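Local coordinates for protein Ral guanine nucleotide dissociation stimulator-like 2 (Mus musculus, PDB 4JGW) that probably acts as a guanine nucleotide exchange factor and putative effector of Ras or Rap, here as the piece holding its REM and CDC25-homology domains, at residues 17-22 with 26-31; 59-64 with 97-102; 212-217 with 307-312. One frame throughout, in Å; residues are numbered along the deposited sequence.

Contact 1. Residues 17-22 with 26-31; sequences WDEEED and FTVTSR
Trp-17, Asp-18 and Glu-19 pair antiparallel with Val-28, Thr-27 and Phe-26 near the closed end of the beta hairpin formed by strands 11-21 and 24-33. Two hydrogen-bonded pairs carry the ladder: Trp-17 with Val-28 and Glu-19 with Phe-26. Glu-19 and Phe-26 exchange two backbone bonds, Phe-26 N to Glu-19 O being 2.8 Å. On the face shared by Trp-17, Glu-19, Val-28 and Phe-26, the Trp-17 indole reaches over the neighbouring strand 24-33. With its CG set between the backbone N and the carbonyl carbon (chi1 71°), Trp-17 lays one face over Val-28, whose CB stands 4.0 Å from the centroid of the five-membered ring in a CH-pi contact. Trp-17 NE1 also gives a hydrogen bond in the ring plane to the anti lone pair of Glu-19 OE2 (2.8 Å), which fixes the ring's rotation. The hairpin forms the outer part of a four-stranded antiparallel sheet; strand 46-54 pairs with the far side of strand 24-33. From that strand Arg-49 bridges to Glu-19 and Glu-21 and makes a cation-pi contact with Phe-26. Glu-21 leans on the same ring, its OE1 3.3 Å from Phe-26 CE1. On the opposite face Thr-27 OG1 donates to Asp-18 OD1 (2.9 Å), arriving from above the carboxylate plane, the two side chains lying side by side.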
ATOM      1  N   TRP A  17     -25.442   3.355 -22.170  1.00 52.34           N
ATOM      2  CA  TRP A  17     -25.812   4.766 -22.312  1.00 51.80           C
ATOM      3  C   TRP A  17     -25.542   5.572 -21.040  1.00 51.60           C
ATOM      4  O   TRP A  17     -25.354   5.003 -19.960  1.00 51.58           O
ATOM      5  CB  TRP A  17     -27.276   4.911 -22.754  1.00 51.69           C
ATOM      6  CG  TRP A  17     -28.294   4.548 -21.710  1.00 51.06           C
ATOM      7  CD1 TRP A  17     -28.878   5.392 -20.808  1.00 50.66           C
ATOM      8  CD2 TRP A  17     -28.859   3.252 -21.468  1.00 50.53           C
ATOM      9  NE1 TRP A  17     -29.763   4.703 -20.016  1.00 50.36           N
ATOM     10  CE2 TRP A  17     -29.773   3.388 -20.400  1.00 50.36           C
ATOM     11  CE3 TRP A  17     -28.680   1.989 -22.049  1.00 50.30           C
ATOM     12  CZ2 TRP A  17     -30.511   2.308 -19.899  1.00 50.36           C
ATOM     13  CZ3 TRP A  17     -29.410   0.914 -21.549  1.00 50.26           C
ATOM     14  CH2 TRP A  17     -30.314   1.082 -20.483  1.00 50.33           C
ATOM     15  N   ASP A  18     -25.519   6.896 -21.178  1.00 51.26           N
ATOM     16  CA  ASP A  18     -25.265   7.791 -20.052  1.00 50.94           C
ATOM     17  C   ASP A  18     -26.523   8.526 -19.602  1.00 50.75           C
ATOM     18  O   ASP A  18     -27.367   8.898 -20.420  1.00 50.70           O
ATOM     19  CB  ASP A  18     -24.161   8.796 -20.395  1.00 50.94           C
ATOM     20  CG  ASP A  18     -22.779   8.156 -20.461  1.00 51.02           C
ATOM     21  OD1 ASP A  18     -22.616   6.998 -20.019  1.00 50.88           O
ATOM     22  OD2 ASP A  18     -21.844   8.824 -20.952  1.00 51.18           O
ATOM     23  N   GLU A  19     -26.636   8.721 -18.289  1.00 50.47           N
ATOM     24  CA  GLU A  19     -27.762   9.427 -17.684  1.00 50.21           C
ATOM     25  C   GLU A  19     -27.270  10.522 -16.744  1.00 50.06           C
ATOM     26  O   GLU A  19     -26.274  10.343 -16.037  1.00 50.00           O
ATOM     27  CB  GLU A  19     -28.667   8.455 -16.922  1.00 50.17           C
ATOM     28  CG  GLU A  19     -29.451   7.492 -17.812  1.00 50.19           C
ATOM     29  CD  GLU A  19     -30.372   6.568 -17.032  1.00 49.92           C
ATOM     30  OE1 GLU A  19     -30.651   6.841 -15.846  1.00 50.24           O
ATOM     31  OE2 GLU A  19     -30.827   5.561 -17.613  1.00 49.84           O
ATOM     32  N   GLU A  20     -27.974  11.651 -16.743  1.00 49.85           N
ATOM     33  CA  GLU A  20     -27.620  12.792 -15.900  1.00 49.69           C
ATOM     34  C   GLU A  20     -28.579  12.933 -14.722  1.00 49.42           C
ATOM     35  O   GLU A  20     -29.785  12.732 -14.865  1.00 49.50           O
ATOM     36  CB  GLU A  20     -27.606  14.092 -16.716  1.00 49.79           C
ATOM     37  CG  GLU A  20     -26.648  14.103 -17.915  1.00 50.30           C
ATOM     38  CD  GLU A  20     -25.174  14.115 -17.524  1.00 51.14           C
ATOM     39  OE1 GLU A  20     -24.840  14.581 -16.411  1.00 51.45           O
ATOM     40  OE2 GLU A  20     -24.344  13.660 -18.341  1.00 51.35           O
ATOM     41  N   GLU A  21     -28.028  13.267 -13.558  1.00 49.04           N
ATOM     42  CA  GLU A  21     -28.824  13.566 -12.367  1.00 48.72           C
ATOM     43  C   GLU A  21     -28.396  14.902 -11.764  1.00 48.30           C
ATOM     44  O   GLU A  21     -27.410  15.495 -12.206  1.00 48.30           O
ATOM     45  CB  GLU A  21     -28.721  12.437 -11.334  1.00 48.81           C
ATOM     46  CG  GLU A  21     -29.566  11.212 -11.671  1.00 49.30           C
ATOM     47  CD  GLU A  21     -29.692  10.216 -10.524  1.00 50.35           C
ATOM     48  OE1 GLU A  21     -29.137  10.460  -9.428  1.00 50.67           O
ATOM     49  OE2 GLU A  21     -30.356   9.177 -10.724  1.00 50.69           O
ATOM     50  N   ASP A  22     -29.141  15.362 -10.757  1.00 47.87           N
ATOM     51  CA  ASP A  22     -28.932  16.674 -10.124  1.00 47.43           C
ATOM     52  C   ASP A  22     -27.505  17.211 -10.281  1.00 46.97           C
ATOM     53  O   ASP A  22     -27.286  18.214 -10.968  1.00 47.13           O
ATOM     54  CB  ASP A  22     -29.350  16.632  -8.644  1.00 47.51           C
ATOM     55  CG  ASP A  22     -29.283  17.998  -7.965  1.00 47.81           C
ATOM     56  OD1 ASP A  22     -29.482  19.033  -8.641  1.00 47.92           O
ATOM     57  OD2 ASP A  22     -29.041  18.033  -6.740  1.00 48.18           O
ATOM     58  N   PHE A  26     -24.072   9.310 -14.584  1.00 41.16           N
ATOM     59  CA  PHE A  26     -24.076   7.859 -14.436  1.00 40.68           C
ATOM     60  C   PHE A  26     -23.946   7.172 -15.790  1.00 40.62           C
ATOM     61  O   PHE A  26     -24.327   7.732 -16.819  1.00 40.62           O
ATOM     62  CB  PHE A  26     -25.368   7.397 -13.750  1.00 40.53           C
ATOM     63  CG  PHE A  26     -25.517   7.879 -12.333  1.00 40.09           C
ATOM     64  CD1 PHE A  26     -26.095   9.114 -12.059  1.00 39.77           C
ATOM     65  CD2 PHE A  26     -25.093   7.090 -11.269  1.00 39.78           C
ATOM     66  CE1 PHE A  26     -26.236   9.560 -10.749  1.00 39.82           C
ATOM     67  CE2 PHE A  26     -25.230   7.527  -9.956  1.00 39.51           C
ATOM     68  CZ  PHE A  26     -25.802   8.763  -9.695  1.00 39.83           C
ATOM     69  N   THR A  27     -23.399   5.959 -15.779  1.00 40.43           N
ATOM     70  CA  THR A  27     -23.388   5.103 -16.958  1.00 40.30           C
ATOM     71  C   THR A  27     -24.181   3.831 -16.669  1.00 40.27           C
ATOM     72  O   THR A  27     -23.848   3.069 -15.756  1.00 40.20           O
ATOM     73  CB  THR A  27     -21.950   4.751 -17.407  1.00 40.23           C
ATOM     74  OG1 THR A  27     -21.246   5.953 -17.735  1.00 40.48           O
ATOM     75  CG2 THR A  27     -21.966   3.848 -18.633  1.00 40.07           C
ATOM     76  N   VAL A  28     -25.242   3.625 -17.441  1.00 40.26           N
ATOM     77  CA  VAL A  28     -26.038   2.409 -17.341  1.00 40.29           C
ATOM     78  C   VAL A  28     -25.562   1.405 -18.385  1.00 40.36           C
ATOM     79  O   VAL A  28     -25.374   1.750 -19.555  1.00 40.46           O
ATOM     80  CB  VAL A  28     -27.558   2.680 -17.506  1.00 40.28           C
ATOM     81  CG1 VAL A  28     -28.366   1.421 -17.198  1.00 40.15           C
ATOM     82  CG2 VAL A  28     -28.004   3.817 -16.601  1.00 40.02           C
ATOM     83  N   THR A  29     -25.351   0.170 -17.942  1.00 40.36           N
ATOM     84  CA  THR A  29     -24.989  -0.928 -18.825  1.00 40.49           C
ATOM     85  C   THR A  29     -26.016  -2.039 -18.657  1.00 40.70           C
ATOM     86  O   THR A  29     -26.352  -2.412 -17.536  1.00 40.80           O
ATOM     87  CB  THR A  29     -23.575  -1.463 -18.508  1.00 40.47           C
ATOM     88  OG1 THR A  29     -22.646  -0.374 -18.480  1.00 40.39           O
ATOM     89  CG2 THR A  29     -23.126  -2.478 -19.554  1.00 40.41           C
ATOM     90  N   SER A  30     -26.522  -2.551 -19.775  1.00 40.85           N
ATOM     91  CA  SER A  30     -27.488  -3.642 -19.753  1.00 41.04           C
ATOM     92  C   SER A  30     -27.016  -4.779 -20.650  1.00 41.24           C
ATOM     93  O   SER A  30     -26.916  -4.622 -21.869  1.00 41.16           O
ATOM     94  CB  SER A  30     -28.873  -3.151 -20.181  1.00 41.01           C
ATOM     95  OG  SER A  30     -29.877  -4.080 -19.817  1.00 40.89           O
ATOM     96  N   ARG A  31     -26.718  -5.919 -20.032  1.00 41.46           N
ATOM     97  CA  ARG A  31     -26.184  -7.075 -20.746  1.00 41.83           C
ATOM     98  C   ARG A  31     -27.198  -8.216 -20.759  1.00 41.87           C
ATOM     99  O   ARG A  31     -27.574  -8.738 -19.706  1.00 41.83           O
ATOM    100  CB  ARG A  31     -24.865  -7.538 -20.117  1.00 41.90           C
ATOM    101  CG  ARG A  31     -23.831  -6.431 -19.917  1.00 42.52           C
ATOM    102  CD  ARG A  31     -22.728  -6.866 -18.955  1.00 43.37           C
ATOM    103  NE  ARG A  31     -22.188  -5.737 -18.194  1.00 44.33           N
ATOM    104  CZ  ARG A  31     -22.722  -5.259 -17.071  1.00 44.65           C
ATOM    105  NH1 ARG A  31     -23.821  -5.804 -16.559  1.00 44.56           N
ATOM    106  NH2 ARG A  31     -22.156  -4.227 -16.453  1.00 44.26           N
TER

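Contact 2. Residues 59-64 with 97-102; sequences LVRHLL and ADRLEA
Arg-99, near the end of helix 89-101, reaches across to Val-60 and Arg-61 in the last turns of helix 56-63 and Leu-64 just past its end, and the contact is mostly apolar. The aliphatic base of Arg-99 does the packing: its CG lies 3.7 Å from Leu-64 CD1, and its CB is 4.1 Å from Val-60 CG1. Both apolar side chains slide past the arginine in the opposite direction. Beyond the bend at chi2 (64°), the Arg-99 guanidinium passes beneath the Arg-61 methylenes, so that Arg-61 CG sits 3.8 Å above its plane, toward the rim. The two arginine chains cross at about a right angle, with their guanidinium planes 68° apart.

Polar contact is indirect. A water donates to Arg-61 O (2.8 Å) and weakly accepts from Arg-99 NE, linking the Arg-61 carbonyl loosely to the Arg-99 side chain. Both helices belong to the REM domain, the RasGEF N-terminal motif, where helix 108-128 lies against Leu-64 and Leu-100. Arg-99 meets Arg-61 through the latter's CG and CD, which keeps Arg-61 NE and Arg-99 NH1 5.2 Å apart; the contact is therefore mainly van der Waals, with the two charges probably only weakly opposed.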
ATOM      1  N   LEU A  59     -22.030  12.451  -4.506  1.00 32.63           N
ATOM      2  CA  LEU A  59     -21.329  11.222  -4.141  1.00 32.29           C
ATOM      3  C   LEU A  59     -21.955  10.596  -2.897  1.00 32.06           C
ATOM      4  O   LEU A  59     -22.123   9.378  -2.829  1.00 31.91           O
ATOM      5  CB  LEU A  59     -19.832  11.477  -3.912  1.00 32.13           C
ATOM      6  CG  LEU A  59     -18.955  12.016  -5.051  1.00 32.20           C
ATOM      7  CD1 LEU A  59     -17.488  12.008  -4.642  1.00 32.25           C
ATOM      8  CD2 LEU A  59     -19.138  11.247  -6.350  1.00 31.92           C
ATOM      9  N   VAL A  60     -22.309  11.443  -1.932  1.00 31.87           N
ATOM     10  CA  VAL A  60     -22.917  11.004  -0.676  1.00 31.75           C
ATOM     11  C   VAL A  60     -24.349  10.489  -0.875  1.00 31.77           C
ATOM     12  O   VAL A  60     -24.758   9.528  -0.219  1.00 31.64           O
ATOM     13  CB  VAL A  60     -22.857  12.117   0.407  1.00 31.83           C
ATOM     14  CG1 VAL A  60     -23.673  11.744   1.646  1.00 31.44           C
ATOM     15  CG2 VAL A  60     -21.407  12.399   0.794  1.00 31.92           C
ATOM     16  N   ARG A  61     -25.097  11.124  -1.781  1.00 31.75           N
ATOM     17  CA  ARG A  61     -26.442  10.658  -2.145  1.00 31.82           C
ATOM     18  C   ARG A  61     -26.384   9.251  -2.733  1.00 31.48           C
ATOM     19  O   ARG A  61     -27.173   8.381  -2.361  1.00 31.48           O
ATOM     20  CB  ARG A  61     -27.125  11.615  -3.133  1.00 31.99           C
ATOM     21  CG  ARG A  61     -27.641  12.908  -2.515  1.00 32.71           C
ATOM     22  CD  ARG A  61     -28.625  13.634  -3.441  1.00 34.34           C
ATOM     23  NE  ARG A  61     -27.980  14.198  -4.628  1.00 35.29           N
ATOM     24  CZ  ARG A  61     -27.433  15.411  -4.693  1.00 35.90           C
ATOM     25  NH1 ARG A  61     -27.437  16.216  -3.637  1.00 36.22           N
ATOM     26  NH2 ARG A  61     -26.872  15.824  -5.823  1.00 36.40           N
ATOM     27  N   HIS A  62     -25.436   9.042  -3.645  1.00 31.21           N
ATOM     28  CA  HIS A  62     -25.187   7.738  -4.256  1.00 31.00           C
ATOM     29  C   HIS A  62     -24.664   6.735  -3.217  1.00 30.91           C
ATOM     30  O   HIS A  62     -25.026   5.558  -3.248  1.00 30.78           O
ATOM     31  CB  HIS A  62     -24.204   7.897  -5.422  1.00 30.97           C
ATOM     32  CG  HIS A  62     -24.017   6.661  -6.249  1.00 30.99           C
ATOM     33  ND1 HIS A  62     -25.055   6.035  -6.905  1.00 30.87           N
ATOM     34  CD2 HIS A  62     -22.902   5.957  -6.555  1.00 30.88           C
ATOM     35  CE1 HIS A  62     -24.591   4.988  -7.564  1.00 30.70           C
ATOM     36  NE2 HIS A  62     -23.285   4.920  -7.371  1.00 30.77           N
ATOM     37  N   LEU A  63     -23.839   7.221  -2.289  1.00 30.73           N
ATOM     38  CA  LEU A  63     -23.296   6.405  -1.194  1.00 30.69           C
ATOM     39  C   LEU A  63     -24.407   5.784  -0.345  1.00 30.63           C
ATOM     40  O   LEU A  63     -24.343   4.606   0.015  1.00 30.56           O
ATOM     41  CB  LEU A  63     -22.399   7.258  -0.291  1.00 30.50           C
ATOM     42  CG  LEU A  63     -21.098   6.740   0.345  1.00 30.93           C
ATOM     43  CD1 LEU A  63     -20.861   7.454   1.679  1.00 30.36           C
ATOM     44  CD2 LEU A  63     -21.047   5.230   0.535  1.00 29.84           C
ATOM     45  N   LEU A  64     -25.426   6.585  -0.039  1.00 30.55           N
ATOM     46  CA  LEU A  64     -26.479   6.182   0.891  1.00 30.62           C
ATOM     47  C   LEU A  64     -27.727   5.628   0.197  1.00 30.51           C
ATOM     48  O   LEU A  64     -28.753   5.391   0.840  1.00 30.52           O
ATOM     49  CB  LEU A  64     -26.833   7.338   1.840  1.00 30.68           C
ATOM     50  CG  LEU A  64     -25.707   7.957   2.683  1.00 30.93           C
ATOM     51  CD1 LEU A  64     -26.275   8.969   3.661  1.00 31.02           C
ATOM     52  CD2 LEU A  64     -24.893   6.906   3.430  1.00 31.39           C
ATOM     53  N   ALA A  97     -24.087  12.937   7.713  1.00 39.26           N
ATOM     54  CA  ALA A  97     -24.987  13.476   8.735  1.00 39.65           C
ATOM     55  C   ALA A  97     -25.930  14.533   8.161  1.00 39.89           C
ATOM     56  O   ALA A  97     -27.081  14.626   8.580  1.00 39.97           O
ATOM     57  CB  ALA A  97     -24.193  14.043   9.901  1.00 39.63           C
ATOM     58  N   ASP A  98     -25.438  15.317   7.201  1.00 40.27           N
ATOM     59  CA  ASP A  98     -26.265  16.277   6.468  1.00 40.63           C
ATOM     60  C   ASP A  98     -27.405  15.581   5.730  1.00 40.83           C
ATOM     61  O   ASP A  98     -28.568  15.965   5.869  1.00 40.94           O
ATOM     62  CB  ASP A  98     -25.423  17.071   5.463  1.00 40.63           C
ATOM     63  CG  ASP A  98     -24.674  18.227   6.101  1.00 40.85           C
ATOM     64  OD1 ASP A  98     -24.818  18.446   7.322  1.00 40.76           O
ATOM     65  OD2 ASP A  98     -23.936  18.921   5.369  1.00 40.92           O
ATOM     66  N   ARG A  99     -27.054  14.556   4.954  1.00 41.03           N
ATOM     67  CA  ARG A  99     -28.009  13.807   4.138  1.00 41.26           C
ATOM     68  C   ARG A  99     -29.098  13.142   4.980  1.00 41.41           C
ATOM     69  O   ARG A  99     -30.266  13.120   4.587  1.00 41.41           O
ATOM     70  CB  ARG A  99     -27.276  12.783   3.258  1.00 41.27           C
ATOM     71  CG  ARG A  99     -28.168  11.882   2.398  1.00 41.47           C
ATOM     72  CD  ARG A  99     -28.964  12.654   1.355  1.00 41.80           C
ATOM     73  NE  ARG A  99     -29.890  11.780   0.636  1.00 42.54           N
ATOM     74  CZ  ARG A  99     -30.827  12.197  -0.212  1.00 42.78           C
ATOM     75  NH1 ARG A  99     -30.985  13.491  -0.468  1.00 42.49           N
ATOM     76  NH2 ARG A  99     -31.611  11.310  -0.811  1.00 42.99           N
ATOM     77  N   LEU A 100     -28.711  12.616   6.140  1.00 41.66           N
ATOM     78  CA  LEU A 100     -29.658  11.993   7.063  1.00 41.98           C
ATOM     79  C   LEU A 100     -30.606  13.016   7.691  1.00 42.34           C
ATOM     80  O   LEU A 100     -31.790  12.732   7.886  1.00 42.33           O
ATOM     81  CB  LEU A 100     -28.921  11.206   8.155  1.00 41.84           C
ATOM     82  CG  LEU A 100     -28.163   9.932   7.761  1.00 41.73           C
ATOM     83  CD1 LEU A 100     -27.272   9.465   8.906  1.00 41.44           C
ATOM     84  CD2 LEU A 100     -29.110   8.815   7.326  1.00 41.52           C
ATOM     85  N   GLU A 101     -30.077  14.200   7.998  1.00 42.78           N
ATOM     86  CA  GLU A 101     -30.858  15.288   8.594  1.00 43.30           C
ATOM     87  C   GLU A 101     -31.900  15.860   7.634  1.00 43.56           C
ATOM     88  O   GLU A 101     -33.014  16.184   8.045  1.00 43.63           O
ATOM     89  CB  GLU A 101     -29.938  16.405   9.090  1.00 43.23           C
ATOM     90  CG  GLU A 101     -29.259  16.107  10.417  1.00 43.57           C
ATOM     91  CD  GLU A 101     -28.094  17.039  10.710  1.00 43.96           C
ATOM     92  OE1 GLU A 101     -27.939  18.063  10.009  1.00 44.12           O
ATOM     93  OE2 GLU A 101     -27.330  16.745  11.652  1.00 43.96           O
ATOM     94  N   ALA A 102     -31.533  15.979   6.360  1.00 44.00           N
ATOM     95  CA  ALA A 102     -32.449  16.462   5.324  1.00 44.48           C
ATOM     96  C   ALA A 102     -33.487  15.400   4.949  1.00 44.83           C
ATOM     97  O   ALA A 102     -34.279  15.587   4.018  1.00 45.01           O
ATOM     98  CB  ALA A 102     -31.671  16.905   4.094  1.00 44.40           C
TER
HETATM   99  O   HOH W   1     -29.348   9.007  -0.636  1.00 54.81           O

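Contact 3. Residues 212-217 with 307-312; sequences LLDAEL and FSSVYA
A chi1 of -70° swings the Asp-214 carboxylate to the side away from its own carbonyl carbon, and Ser-309 turns its OG likewise (chi1 -86°); together these torsions point the carboxylate and the hydroxyl at each other between helices 203-219 and 307-318. Ser-309 OG donates to Asp-214 OD2 over a short 2.6 Å, and Asp-214 OD2 receives it on its syn lone pair, the side of OD1. Asp-214 OD1 takes a second path: a water donates to it at 3.0 Å and is also hydrogen-bonded to Ser-308 OG at 3.0 Å. Ser-308 OG thus reaches the carboxylate through the water, while Ser-309 OG meets it directly. The contact lies within the CDC25-homology domain, the largely helical RasGEF catalytic unit, and joins two of its helices by polar groups buried between them. Asn-306, just before helix 307-318, completes the arrangement: its ND2 donates to Asp-214 OD2 and its OD1 accepts from Ser-309 N. Asp-214 OD2 is thus gripped by two donors, which, with the water on OD1, would probably stabilise this buried acid as a carboxylate. Gln-252 of helix 244-264 packs beside Asp-214.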
ATOM      1  N   LEU A 212      10.570 -10.636   8.570  1.00 30.77           N
ATOM      2  CA  LEU A 212       9.752 -10.364   9.755  1.00 31.04           C
ATOM      3  C   LEU A 212       9.527  -8.864   9.951  1.00 31.04           C
ATOM      4  O   LEU A 212       8.408  -8.432  10.225  1.00 31.11           O
ATOM      5  CB  LEU A 212      10.391 -10.970  11.009  1.00 31.15           C
ATOM      6  CG  LEU A 212       9.543 -11.037  12.284  1.00 31.72           C
ATOM      7  CD1 LEU A 212       8.502 -12.152  12.203  1.00 32.03           C
ATOM      8  CD2 LEU A 212      10.432 -11.235  13.499  1.00 32.38           C
ATOM      9  N   LEU A 213      10.593  -8.081   9.805  1.00 31.10           N
ATOM     10  CA  LEU A 213      10.512  -6.628   9.930  1.00 31.13           C
ATOM     11  C   LEU A 213       9.734  -6.003   8.769  1.00 31.13           C
ATOM     12  O   LEU A 213       8.893  -5.127   8.986  1.00 31.10           O
ATOM     13  CB  LEU A 213      11.912  -6.011  10.034  1.00 31.20           C
ATOM     14  CG  LEU A 213      12.754  -6.314  11.281  1.00 31.33           C
ATOM     15  CD1 LEU A 213      14.221  -6.014  11.013  1.00 31.43           C
ATOM     16  CD2 LEU A 213      12.263  -5.543  12.505  1.00 31.11           C
ATOM     17  N   ASP A 214      10.014  -6.462   7.550  1.00 31.06           N
ATOM     18  CA  ASP A 214       9.325  -5.984   6.351  1.00 31.21           C
ATOM     19  C   ASP A 214       7.835  -6.324   6.359  1.00 31.33           C
ATOM     20  O   ASP A 214       7.007  -5.492   5.975  1.00 31.22           O
ATOM     21  CB  ASP A 214       9.968  -6.554   5.082  1.00 31.07           C
ATOM     22  CG  ASP A 214      11.346  -5.980   4.808  1.00 30.89           C
ATOM     23  OD1 ASP A 214      11.608  -4.811   5.168  1.00 30.72           O
ATOM     24  OD2 ASP A 214      12.171  -6.708   4.220  1.00 30.83           O
ATOM     25  N   ALA A 215       7.508  -7.541   6.798  1.00 31.55           N
ATOM     26  CA  ALA A 215       6.127  -8.030   6.804  1.00 31.91           C
ATOM     27  C   ALA A 215       5.219  -7.222   7.723  1.00 32.12           C
ATOM     28  O   ALA A 215       4.136  -6.805   7.308  1.00 32.18           O
ATOM     29  CB  ALA A 215       6.071  -9.517   7.167  1.00 31.83           C
ATOM     30  N   GLU A 216       5.660  -6.993   8.962  1.00 32.46           N
ATOM     31  CA  GLU A 216       4.839  -6.264   9.932  1.00 32.91           C
ATOM     32  C   GLU A 216       4.615  -4.805   9.531  1.00 32.88           C
ATOM     33  O   GLU A 216       3.551  -4.246   9.800  1.00 32.86           O
ATOM     34  CB  GLU A 216       5.364  -6.402  11.373  1.00 33.15           C
ATOM     35  CG  GLU A 216       6.706  -5.747  11.672  1.00 34.22           C
ATOM     36  CD  GLU A 216       7.085  -5.800  13.154  1.00 36.04           C
ATOM     37  OE1 GLU A 216       6.260  -6.255  13.981  1.00 36.51           O
ATOM     38  OE2 GLU A 216       8.215  -5.382  13.491  1.00 36.13           O
ATOM     39  N   LEU A 217       5.611  -4.207   8.875  1.00 32.83           N
ATOM     40  CA  LEU A 217       5.464  -2.869   8.304  1.00 32.79           C
ATOM     41  C   LEU A 217       4.475  -2.866   7.138  1.00 32.57           C
ATOM     42  O   LEU A 217       3.663  -1.948   7.010  1.00 32.48           O
ATOM     43  CB  LEU A 217       6.816  -2.307   7.852  1.00 32.77           C
ATOM     44  CG  LEU A 217       7.786  -1.857   8.950  1.00 33.29           C
ATOM     45  CD1 LEU A 217       9.166  -1.661   8.370  1.00 33.01           C
ATOM     46  CD2 LEU A 217       7.313  -0.586   9.652  1.00 33.27           C
ATOM     47  N   PHE A 307      10.159  -9.534  -1.800  1.00 30.26           N
ATOM     48  CA  PHE A 307      10.719  -8.783  -2.921  1.00 30.22           C
ATOM     49  C   PHE A 307      11.152  -7.372  -2.526  1.00 30.00           C
ATOM     50  O   PHE A 307      11.899  -6.725  -3.257  1.00 30.06           O
ATOM     51  CB  PHE A 307       9.743  -8.762  -4.103  1.00 30.13           C
ATOM     52  CG  PHE A 307       9.422 -10.131  -4.640  1.00 30.25           C
ATOM     53  CD1 PHE A 307       8.247 -10.781  -4.268  1.00 30.46           C
ATOM     54  CD2 PHE A 307      10.301 -10.778  -5.503  1.00 30.40           C
ATOM     55  CE1 PHE A 307       7.949 -12.055  -4.755  1.00 30.40           C
ATOM     56  CE2 PHE A 307      10.011 -12.052  -5.998  1.00 30.64           C
ATOM     57  CZ  PHE A 307       8.831 -12.691  -5.621  1.00 30.24           C
ATOM     58  N   SER A 308      10.685  -6.909  -1.366  1.00 29.84           N
ATOM     59  CA  SER A 308      11.122  -5.633  -0.812  1.00 29.77           C
ATOM     60  C   SER A 308      12.614  -5.661  -0.458  1.00 29.79           C
ATOM     61  O   SER A 308      13.370  -4.775  -0.869  1.00 29.74           O
ATOM     62  CB  SER A 308      10.290  -5.261   0.416  1.00 29.75           C
ATOM     63  OG  SER A 308      10.668  -3.989   0.911  1.00 29.69           O
ATOM     64  N   SER A 309      13.035  -6.677   0.293  1.00 29.71           N
ATOM     65  CA  SER A 309      14.445  -6.805   0.672  1.00 29.80           C
ATOM     66  C   SER A 309      15.325  -7.345  -0.455  1.00 29.92           C
ATOM     67  O   SER A 309      16.521  -7.048  -0.497  1.00 29.92           O
ATOM     68  CB  SER A 309      14.613  -7.619   1.953  1.00 29.71           C
ATOM     69  OG  SER A 309      14.491  -6.775   3.085  1.00 29.35           O
ATOM     70  N   VAL A 310      14.739  -8.123  -1.366  1.00 29.99           N
ATOM     71  CA  VAL A 310      15.439  -8.520  -2.594  1.00 30.21           C
ATOM     72  C   VAL A 310      15.904  -7.272  -3.336  1.00 30.38           C
ATOM     73  O   VAL A 310      17.073  -7.168  -3.707  1.00 30.36           O
ATOM     74  CB  VAL A 310      14.567  -9.398  -3.532  1.00 30.10           C
ATOM     75  CG1 VAL A 310      15.207  -9.531  -4.914  1.00 30.21           C
ATOM     76  CG2 VAL A 310      14.371 -10.767  -2.935  1.00 30.07           C
ATOM     77  N   TYR A 311      14.987  -6.324  -3.526  1.00 30.68           N
ATOM     78  CA  TYR A 311      15.306  -5.081  -4.217  1.00 31.08           C
ATOM     79  C   TYR A 311      16.234  -4.187  -3.407  1.00 30.97           C
ATOM     80  O   TYR A 311      17.091  -3.516  -3.977  1.00 30.99           O
ATOM     81  CB  TYR A 311      14.044  -4.312  -4.617  1.00 31.23           C
ATOM     82  CG  TYR A 311      14.336  -3.160  -5.557  1.00 32.63           C
ATOM     83  CD1 TYR A 311      14.748  -3.391  -6.869  1.00 33.97           C
ATOM     84  CD2 TYR A 311      14.218  -1.842  -5.133  1.00 33.83           C
ATOM     85  CE1 TYR A 311      15.024  -2.335  -7.736  1.00 34.82           C
ATOM     86  CE2 TYR A 311      14.491  -0.778  -5.991  1.00 34.75           C
ATOM     87  CZ  TYR A 311      14.892  -1.033  -7.288  1.00 35.04           C
ATOM     88  OH  TYR A 311      15.163   0.013  -8.138  1.00 36.08           O
ATOM     89  N   ALA A 312      16.062  -4.182  -2.086  1.00 31.05           N
ATOM     90  CA  ALA A 312      16.921  -3.405  -1.199  1.00 31.09           C
ATOM     91  C   ALA A 312      18.380  -3.826  -1.348  1.00 31.26           C
ATOM     92  O   ALA A 312      19.262  -2.980  -1.489  1.00 31.19           O
ATOM     93  CB  ALA A 312      16.467  -3.541   0.245  1.00 31.00           C
TER
HETATM   94  O   HOH W   2      12.977  -3.779   2.736  1.00 33.67           O

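Contacts 1 and 2 are neighbours, with centres 21 Å apart on the same side of the chain's centre, and they touch at two points. The ring of Phe-26 meets His-62 edge-to-face, CE2 lying 3.4 Å from His-62 ND1, and Asp-22 OD2 approaches Arg-61 NH2 at 3.2 Å as a weak ion pair. The hairpin of contact 1 thus rests on helix 56-63, which carries one half of contact 2. Contact 2 lies in the REM domain, contact 3 in the CDC25-homology exchange-factor domain, its centre 44 Å from that of contact 1 and 42 Å from that of contact 2, with nearest atoms about 33 Å and 27 Å away. None of the three includes a bound ligand.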